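PDB 3WZ2: proteasome assembly chaperone family protein from Pyrococcus furiosus DSM 3638, which is an archaeal homolog of the proteasome-assembly chaperones, named PbaA, and probably acts on the proteasome as an assembly chaperone or activator. Local coordinates for residues 55-60 against 69-74; 10-15 against 102-107. All coordinates share one frame; numbering follows the deposited sequence.

In the fold
The chain enters at the edge strand 11-13, runs through strands 21-24 and 47-53, and then makes the loop 55-60, the two-stranded hairpin 60-64/67-69 and strand 72-77. Contact 1 closes that short excursion by setting the loop against the residues that lead into strand 72-77. Only after strand 80-85, in the last turns of helix 91-107, does contact 2 close the much longer loop, laying the end of that helix on the edge strand and the residues just after it. Contact 1 is therefore nested inside contact 2. The two meet at strand 72-77, where F74 packs on L12 and L14, and both contacts reach the same mixed sheet.

Contact 1: residues 55-60 against 69-74; sequences LFIPPM and TPPLRF
The loop that leaves strand 47-53 packs against the proline turn leading into strand 72-77, and P71 takes most of the packing. Its ring presents CG to two side chains, I57 of the loop and M60 at the start of strand 60-64: I57 CG2 lies 3.8 Å from P71 CG, and M60 CG approaches the same P71 CG to 3.8 Å. M60 carries CG between its backbone N and carbonyl carbon (chi1 70°) and crosses the proline ring at a slant, with SD 4.0 Å from P71 CB. M60 opens and T69 closes the hairpin 60-64/67-69, which comes between strands 47-53 and 72-77 of the PAC2-family sheet along the chain. I57 is branched so that its other arm, CD1, reaches L72 CD2 at 4.1 Å, while CG2, anti to the backbone N, is the arm on P71. No hydrogen bond crosses here; the contact is wholly apolar. The turn is held from its own side, where R73 NH1 donates to P70 O over 3.1 Å with an N-H...O angle of 155°, and the same NH1 forms a salt bridge with D86. I57 O and L55 O accept bonds from N95 ND2 of the second subunit, which places this loop at a subunit interface.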
ATOM      1  N   LEU B  55      14.634   0.369   8.306  1.00 26.57           N
ATOM      2  CA  LEU B  55      14.374  -0.502   7.153  1.00 29.56           C
ATOM      3  C   LEU B  55      13.813   0.267   5.987  1.00 28.86           C
ATOM      4  O   LEU B  55      13.821  -0.221   4.874  1.00 25.20           O
ATOM      5  CB  LEU B  55      13.370  -1.593   7.506  1.00 32.67           C
ATOM      6  CG  LEU B  55      13.800  -2.547   8.626  1.00 38.42           C
ATOM      7  CD1 LEU B  55      12.588  -3.387   9.051  1.00 40.95           C
ATOM      8  CD2 LEU B  55      14.973  -3.426   8.195  1.00 39.77           C
ATOM      9  N   PHE B  56      13.273   1.457   6.240  1.00 27.54           N
ATOM     10  CA  PHE B  56      12.640   2.211   5.156  1.00 26.35           C
ATOM     11  C   PHE B  56      13.601   3.163   4.457  1.00 24.67           C
ATOM     12  O   PHE B  56      13.235   3.809   3.472  1.00 26.13           O
ATOM     13  CB  PHE B  56      11.397   2.928   5.695  1.00 30.06           C
ATOM     14  CG  PHE B  56      10.385   1.976   6.300  1.00 34.17           C
ATOM     15  CD1 PHE B  56      10.318   1.781   7.670  1.00 37.99           C
ATOM     16  CD2 PHE B  56       9.543   1.240   5.482  1.00 38.87           C
ATOM     17  CE1 PHE B  56       9.412   0.889   8.216  1.00 41.22           C
ATOM     18  CE2 PHE B  56       8.641   0.340   6.023  1.00 41.16           C
ATOM     19  CZ  PHE B  56       8.580   0.165   7.390  1.00 40.12           C
ATOM     20  N   ILE B  57      14.829   3.255   4.948  1.00 22.56           N
ATOM     21  CA  ILE B  57      15.894   3.959   4.226  1.00 23.99           C
ATOM     22  C   ILE B  57      16.499   2.986   3.229  1.00 22.59           C
ATOM     23  O   ILE B  57      16.885   1.892   3.594  1.00 20.45           O
ATOM     24  CB  ILE B  57      16.975   4.481   5.191  1.00 23.69           C
ATOM     25  CG1 ILE B  57      16.398   5.609   6.048  1.00 23.42           C
ATOM     26  CG2 ILE B  57      18.190   4.990   4.412  1.00 24.90           C
ATOM     27  CD1 ILE B  57      17.246   5.935   7.250  1.00 25.00           C
ATOM     28  N   PRO B  58      16.541   3.360   1.956  1.00 22.65           N
ATOM     29  CA  PRO B  58      16.991   2.343   1.011  1.00 25.03           C
ATOM     30  C   PRO B  58      18.459   1.945   1.200  1.00 22.88           C
ATOM     31  O   PRO B  58      19.257   2.747   1.700  1.00 23.76           O
ATOM     32  CB  PRO B  58      16.760   2.973  -0.373  1.00 27.02           C
ATOM     33  CG  PRO B  58      16.361   4.369  -0.148  1.00 26.79           C
ATOM     34  CD  PRO B  58      16.025   4.564   1.306  1.00 26.64           C
ATOM     35  N   PRO B  59      18.782   0.700   0.895  1.00 21.92           N
ATOM     36  CA  PRO B  59      20.118   0.130   1.187  1.00 22.87           C
ATOM     37  C   PRO B  59      21.246   0.783   0.384  1.00 21.53           C
ATOM     38  O   PRO B  59      21.165   0.842  -0.836  1.00 19.95           O
ATOM     39  CB  PRO B  59      19.973  -1.340   0.776  1.00 22.79           C
ATOM     40  CG  PRO B  59      18.820  -1.382  -0.191  1.00 24.31           C
ATOM     41  CD  PRO B  59      17.909  -0.261   0.195  1.00 24.00           C
ATOM     42  N   MET B  60      22.271   1.260   1.077  1.00 22.90           N
ATOM     43  CA  MET B  60      23.431   1.916   0.451  1.00 25.81           C
ATOM     44  C   MET B  60      24.463   2.252   1.501  1.00 25.89           C
ATOM     45  O   MET B  60      24.110   2.444   2.660  1.00 28.99           O
ATOM     46  CB  MET B  60      23.035   3.194  -0.283  1.00 26.92           C
ATOM     47  CG  MET B  60      22.630   4.306   0.632  1.00 30.77           C
ATOM     48  SD  MET B  60      21.841   5.617  -0.282  1.00 35.97           S
ATOM     49  CE  MET B  60      23.179   6.561  -0.942  1.00 44.08           C
ATOM     50  N   THR B  69      29.770   5.259   4.917  1.00 25.75           N
ATOM     51  CA  THR B  69      28.923   6.166   5.637  1.00 25.76           C
ATOM     52  C   THR B  69      27.471   5.952   5.251  1.00 25.13           C
ATOM     53  O   THR B  69      27.168   5.751   4.091  1.00 24.74           O
ATOM     54  CB  THR B  69      29.325   7.567   5.151  1.00 28.84           C
ATOM     55  OG1 THR B  69      30.514   7.986   5.817  1.00 33.47           O
ATOM     56  CG2 THR B  69      28.312   8.535   5.365  1.00 33.68           C
ATOM     57  N   PRO B  70      26.548   6.037   6.209  1.00 26.16           N
ATOM     58  CA  PRO B  70      25.144   5.909   5.861  1.00 25.68           C
ATOM     59  C   PRO B  70      24.595   7.223   5.360  1.00 23.88           C
ATOM     60  O   PRO B  70      25.194   8.266   5.570  1.00 25.19           O
ATOM     61  CB  PRO B  70      24.494   5.481   7.180  1.00 25.37           C
ATOM     62  CG  PRO B  70      25.347   6.117   8.205  1.00 27.11           C
ATOM     63  CD  PRO B  70      26.734   6.240   7.655  1.00 26.97           C
ATOM     64  N   PRO B  71      23.470   7.169   4.662  1.00 21.95           N
ATOM     65  CA  PRO B  71      22.962   8.352   3.996  1.00 21.44           C
ATOM     66  C   PRO B  71      22.343   9.373   4.920  1.00 21.39           C
ATOM     67  O   PRO B  71      22.255  10.530   4.525  1.00 21.38           O
ATOM     68  CB  PRO B  71      21.905   7.790   3.022  1.00 21.41           C
ATOM     69  CG  PRO B  71      21.530   6.476   3.574  1.00 21.29           C
ATOM     70  CD  PRO B  71      22.726   5.955   4.308  1.00 21.18           C
ATOM     71  N   LEU B  72      21.909   8.975   6.119  1.00 20.53           N
ATOM     72  CA  LEU B  72      21.387   9.930   7.104  1.00 20.89           C
ATOM     73  C   LEU B  72      22.269   9.904   8.322  1.00 20.94           C
ATOM     74  O   LEU B  72      22.331   8.903   9.016  1.00 22.18           O
ATOM     75  CB  LEU B  72      19.959   9.575   7.507  1.00 21.89           C
ATOM     76  CG  LEU B  72      18.891  10.238   6.675  1.00 22.94           C
ATOM     77  CD1 LEU B  72      18.871   9.700   5.252  1.00 22.45           C
ATOM     78  CD2 LEU B  72      17.536  10.037   7.328  1.00 22.81           C
ATOM     79  N   ARG B  73      23.035  10.957   8.515  1.00 19.73           N
ATOM     80  CA  ARG B  73      24.114  10.902   9.468  1.00 21.90           C
ATOM     81  C   ARG B  73      24.163  12.170  10.324  1.00 20.34           C
ATOM     82  O   ARG B  73      23.602  13.198   9.961  1.00 21.36           O
ATOM     83  CB  ARG B  73      25.490  10.610   8.816  1.00 24.46           C
ATOM     84  CG  ARG B  73      25.748  11.328   7.545  1.00 25.71           C
ATOM     85  CD  ARG B  73      26.994  10.830   6.806  1.00 28.20           C
ATOM     86  NE  ARG B  73      27.278  11.828   5.793  1.00 25.28           N
ATOM     87  CZ  ARG B  73      26.626  11.936   4.663  1.00 26.96           C
ATOM     88  NH1 ARG B  73      25.664  11.069   4.352  1.00 32.04           N
ATOM     89  NH2 ARG B  73      26.969  12.874   3.803  1.00 25.07           N
ATOM     90  N   PHE B  74      24.829  12.036  11.462  1.00 20.58           N
ATOM     91  CA  PHE B  74      25.061  13.120  12.409  1.00 20.13           C
ATOM     92  C   PHE B  74      26.544  13.308  12.597  1.00 20.88           C
ATOM     93  O   PHE B  74      27.278  12.341  12.829  1.00 21.78           O
ATOM     94  CB  PHE B  74      24.428  12.787  13.753  1.00 19.46           C
ATOM     95  CG  PHE B  74      22.951  12.556  13.663  1.00 19.96           C
ATOM     96  CD1 PHE B  74      22.083  13.617  13.572  1.00 19.98           C
ATOM     97  CD2 PHE B  74      22.433  11.264  13.642  1.00 21.85           C
ATOM     98  CE1 PHE B  74      20.721  13.408  13.474  1.00 22.58           C
ATOM     99  CE2 PHE B  74      21.062  11.054  13.543  1.00 22.91           C
ATOM    100  CZ  PHE B  74      20.207  12.135  13.440  1.00 21.45           C
TER

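Contact 2: residues 10-15 against 102-107; sequences VNLVLP and VNYLKK
L14 lays its CD2 methyl over the ring of Y104, 3.6 Å from the ring centroid and 12° off the normal, a CH-pi contact almost squarely over one face. The leucine gets there with CG anti to the backbone N (chi1 -174°), and its CG also nears the ring, 3.8 Å from Y104 CE1. L12, two residues earlier on the edge strand 11-13, meets the tyrosine at its root: L12 CD2 is 3.8 Å from Y104 CB. Both leucines cross Y104 at about a right angle, and both also pack on F74 of strand 72-77. The contact joins the last turns of helix 91-107 to the edge strand 11-13 of the mixed sheet. The phenol reaches past the leucines to the backbone, where Y104 OH donates to P15 O at 2.7 Å, the hydroxyl tilted 20° from the carbonyl plane. P15 O lies at the ring edge, near its plane. A phenylalanine in place of Y104 would probably keep the leucine packing but leave P15 O without this donor and the loop after the strand less firmly tied to the helix. V17 N adds a weak bond to the same hydroxyl. One tyrosine therefore combines a buried apolar face with a polar tip, and the bond to P15 O, at the ring edge, probably limits turning of the ring under the L14 methyl.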
ATOM      1  N   VAL B  10      12.063   3.713  13.200  1.00 32.07           N
ATOM      2  CA  VAL B  10      13.284   4.511  13.095  1.00 29.56           C
ATOM      3  C   VAL B  10      14.043   4.435  14.385  1.00 26.70           C
ATOM      4  O   VAL B  10      13.470   4.642  15.422  1.00 25.67           O
ATOM      5  CB  VAL B  10      12.945   5.976  12.791  1.00 28.35           C
ATOM      6  CG1 VAL B  10      14.166   6.849  12.945  1.00 29.99           C
ATOM      7  CG2 VAL B  10      12.389   6.117  11.390  1.00 30.17           C
ATOM      8  N   ASN B  11      15.341   4.146  14.330  1.00 29.10           N
ATOM      9  CA  ASN B  11      16.207   4.295  15.516  1.00 30.80           C
ATOM     10  C   ASN B  11      17.288   5.298  15.302  1.00 27.97           C
ATOM     11  O   ASN B  11      17.969   5.248  14.284  1.00 30.87           O
ATOM     12  CB  ASN B  11      16.870   2.986  15.949  1.00 38.69           C
ATOM     13  CG  ASN B  11      15.860   2.001  16.480  1.00 49.78           C
ATOM     14  OD1 ASN B  11      15.690   1.908  17.695  1.00 62.30           O
ATOM     15  ND2 ASN B  11      15.113   1.342  15.597  1.00 53.75           N
ATOM     16  N   LEU B  12      17.506   6.169  16.274  1.00 27.95           N
ATOM     17  CA  LEU B  12      18.668   7.048  16.239  1.00 27.55           C
ATOM     18  C   LEU B  12      19.803   6.359  16.895  1.00 27.08           C
ATOM     19  O   LEU B  12      19.727   6.045  18.065  1.00 27.99           O
ATOM     20  CB  LEU B  12      18.422   8.373  16.971  1.00 29.35           C
ATOM     21  CG  LEU B  12      18.277   9.701  16.295  1.00 31.90           C
ATOM     22  CD1 LEU B  12      17.529   9.493  14.999  1.00 32.42           C
ATOM     23  CD2 LEU B  12      17.580  10.687  17.208  1.00 30.32           C
ATOM     24  N   VAL B  13      20.896   6.178  16.175  1.00 27.62           N
ATOM     25  CA  VAL B  13      22.126   5.759  16.802  1.00 30.37           C
ATOM     26  C   VAL B  13      22.963   6.999  16.997  1.00 27.76           C
ATOM     27  O   VAL B  13      23.572   7.502  16.069  1.00 30.46           O
ATOM     28  CB  VAL B  13      22.879   4.691  15.952  1.00 31.70           C
ATOM     29  CG1 VAL B  13      24.159   4.214  16.648  1.00 31.98           C
ATOM     30  CG2 VAL B  13      21.967   3.501  15.689  1.00 31.05           C
ATOM     31  N   LEU B  14      23.002   7.474  18.219  1.00 28.48           N
ATOM     32  CA  LEU B  14      23.535   8.777  18.510  1.00 28.62           C
ATOM     33  C   LEU B  14      23.854   8.877  20.005  1.00 29.46           C
ATOM     34  O   LEU B  14      22.932   8.851  20.821  1.00 28.85           O
ATOM     35  CB  LEU B  14      22.497   9.823  18.122  1.00 27.52           C
ATOM     36  CG  LEU B  14      22.962  11.262  18.224  1.00 26.45           C
ATOM     37  CD1 LEU B  14      24.172  11.504  17.349  1.00 28.03           C
ATOM     38  CD2 LEU B  14      21.839  12.201  17.829  1.00 26.25           C
ATOM     39  N   PRO B  15      25.145   9.016  20.368  1.00 28.80           N
ATOM     40  CA  PRO B  15      25.432   9.208  21.794  1.00 29.97           C
ATOM     41  C   PRO B  15      24.874  10.524  22.315  1.00 26.88           C
ATOM     42  O   PRO B  15      24.690  11.477  21.553  1.00 24.80           O
ATOM     43  CB  PRO B  15      26.961   9.196  21.868  1.00 31.79           C
ATOM     44  CG  PRO B  15      27.429   9.472  20.495  1.00 33.63           C
ATOM     45  CD  PRO B  15      26.364   8.991  19.550  1.00 31.58           C
ATOM     46  N   VAL B 102      13.479  14.792  18.269  1.00 17.19           N
ATOM     47  CA  VAL B 102      12.982  15.584  19.364  1.00 18.08           C
ATOM     48  C   VAL B 102      13.052  14.833  20.701  1.00 17.38           C
ATOM     49  O   VAL B 102      13.428  15.416  21.700  1.00 16.34           O
ATOM     50  CB  VAL B 102      11.566  16.069  19.065  1.00 18.44           C
ATOM     51  CG1 VAL B 102      10.902  16.642  20.300  1.00 18.66           C
ATOM     52  CG2 VAL B 102      11.625  17.104  17.957  1.00 19.60           C
ATOM     53  N   ASN B 103      12.712  13.557  20.723  1.00 17.98           N
ATOM     54  CA  ASN B 103      12.899  12.751  21.938  1.00 20.57           C
ATOM     55  C   ASN B 103      14.345  12.771  22.413  1.00 19.94           C
ATOM     56  O   ASN B 103      14.586  12.901  23.599  1.00 18.81           O
ATOM     57  CB  ASN B 103      12.477  11.285  21.745  1.00 26.04           C
ATOM     58  CG  ASN B 103      10.970  11.131  21.579  1.00 32.77           C
ATOM     59  OD1 ASN B 103      10.202  11.975  22.060  1.00 39.26           O
ATOM     60  ND2 ASN B 103      10.521  10.044  20.919  1.00 35.92           N
ATOM     61  N   TYR B 104      15.300  12.649  21.481  1.00 17.51           N
ATOM     62  CA  TYR B 104      16.681  12.710  21.834  1.00 16.40           C
ATOM     63  C   TYR B 104      17.029  14.075  22.425  1.00 17.76           C
ATOM     64  O   TYR B 104      17.685  14.160  23.444  1.00 15.31           O
ATOM     65  CB  TYR B 104      17.561  12.414  20.618  1.00 17.19           C
ATOM     66  CG  TYR B 104      19.019  12.687  20.845  1.00 17.08           C
ATOM     67  CD1 TYR B 104      19.872  11.692  21.264  1.00 18.67           C
ATOM     68  CD2 TYR B 104      19.538  13.942  20.628  1.00 17.38           C
ATOM     69  CE1 TYR B 104      21.220  11.966  21.490  1.00 19.00           C
ATOM     70  CE2 TYR B 104      20.864  14.225  20.849  1.00 17.40           C
ATOM     71  CZ  TYR B 104      21.703  13.240  21.287  1.00 17.15           C
ATOM     72  OH  TYR B 104      23.025  13.542  21.489  1.00 17.14           O
ATOM     73  N   LEU B 105      16.586  15.145  21.781  1.00 18.83           N
ATOM     74  CA  LEU B 105      16.961  16.489  22.201  1.00 19.10           C
ATOM     75  C   LEU B 105      16.342  16.871  23.561  1.00 21.04           C
ATOM     76  O   LEU B 105      16.994  17.507  24.386  1.00 17.90           O
ATOM     77  CB  LEU B 105      16.551  17.496  21.147  1.00 19.08           C
ATOM     78  CG  LEU B 105      17.253  17.402  19.779  1.00 20.00           C
ATOM     79  CD1 LEU B 105      16.557  18.278  18.769  1.00 21.43           C
ATOM     80  CD2 LEU B 105      18.702  17.799  19.850  1.00 19.20           C
ATOM     81  N   LYS B 106      15.101  16.452  23.796  1.00 22.70           N
ATOM     82  CA  LYS B 106      14.506  16.476  25.138  1.00 25.99           C
ATOM     83  C   LYS B 106      15.383  15.779  26.180  1.00 25.22           C
ATOM     84  O   LYS B 106      15.682  16.330  27.204  1.00 23.90           O
ATOM     85  CB  LYS B 106      13.155  15.784  25.135  1.00 29.71           C
ATOM     86  CG  LYS B 106      12.027  16.754  25.293  1.00 34.77           C
ATOM     87  CD  LYS B 106      10.830  16.230  26.043  1.00 36.67           C
ATOM     88  CE  LYS B 106      10.168  17.366  26.846  1.00 41.78           C
ATOM     89  NZ  LYS B 106       9.137  16.891  27.802  1.00 44.94           N
ATOM     90  N   LYS B 107      15.714  14.534  25.902  1.00 26.15           N
ATOM     91  CA  LYS B 107      16.472  13.701  26.784  1.00 30.24           C
ATOM     92  C   LYS B 107      17.789  14.359  27.209  1.00 28.80           C
ATOM     93  O   LYS B 107      18.174  14.238  28.355  1.00 27.76           O
ATOM     94  CB  LYS B 107      16.778  12.375  26.102  1.00 35.86           C
ATOM     95  CG  LYS B 107      17.149  11.244  27.041  1.00 42.71           C
ATOM     96  CD  LYS B 107      18.120  10.259  26.396  1.00 51.24           C
ATOM     97  CE  LYS B 107      17.623   9.676  25.074  1.00 59.78           C
ATOM     98  NZ  LYS B 107      18.699   8.866  24.406  1.00 59.54           N
TER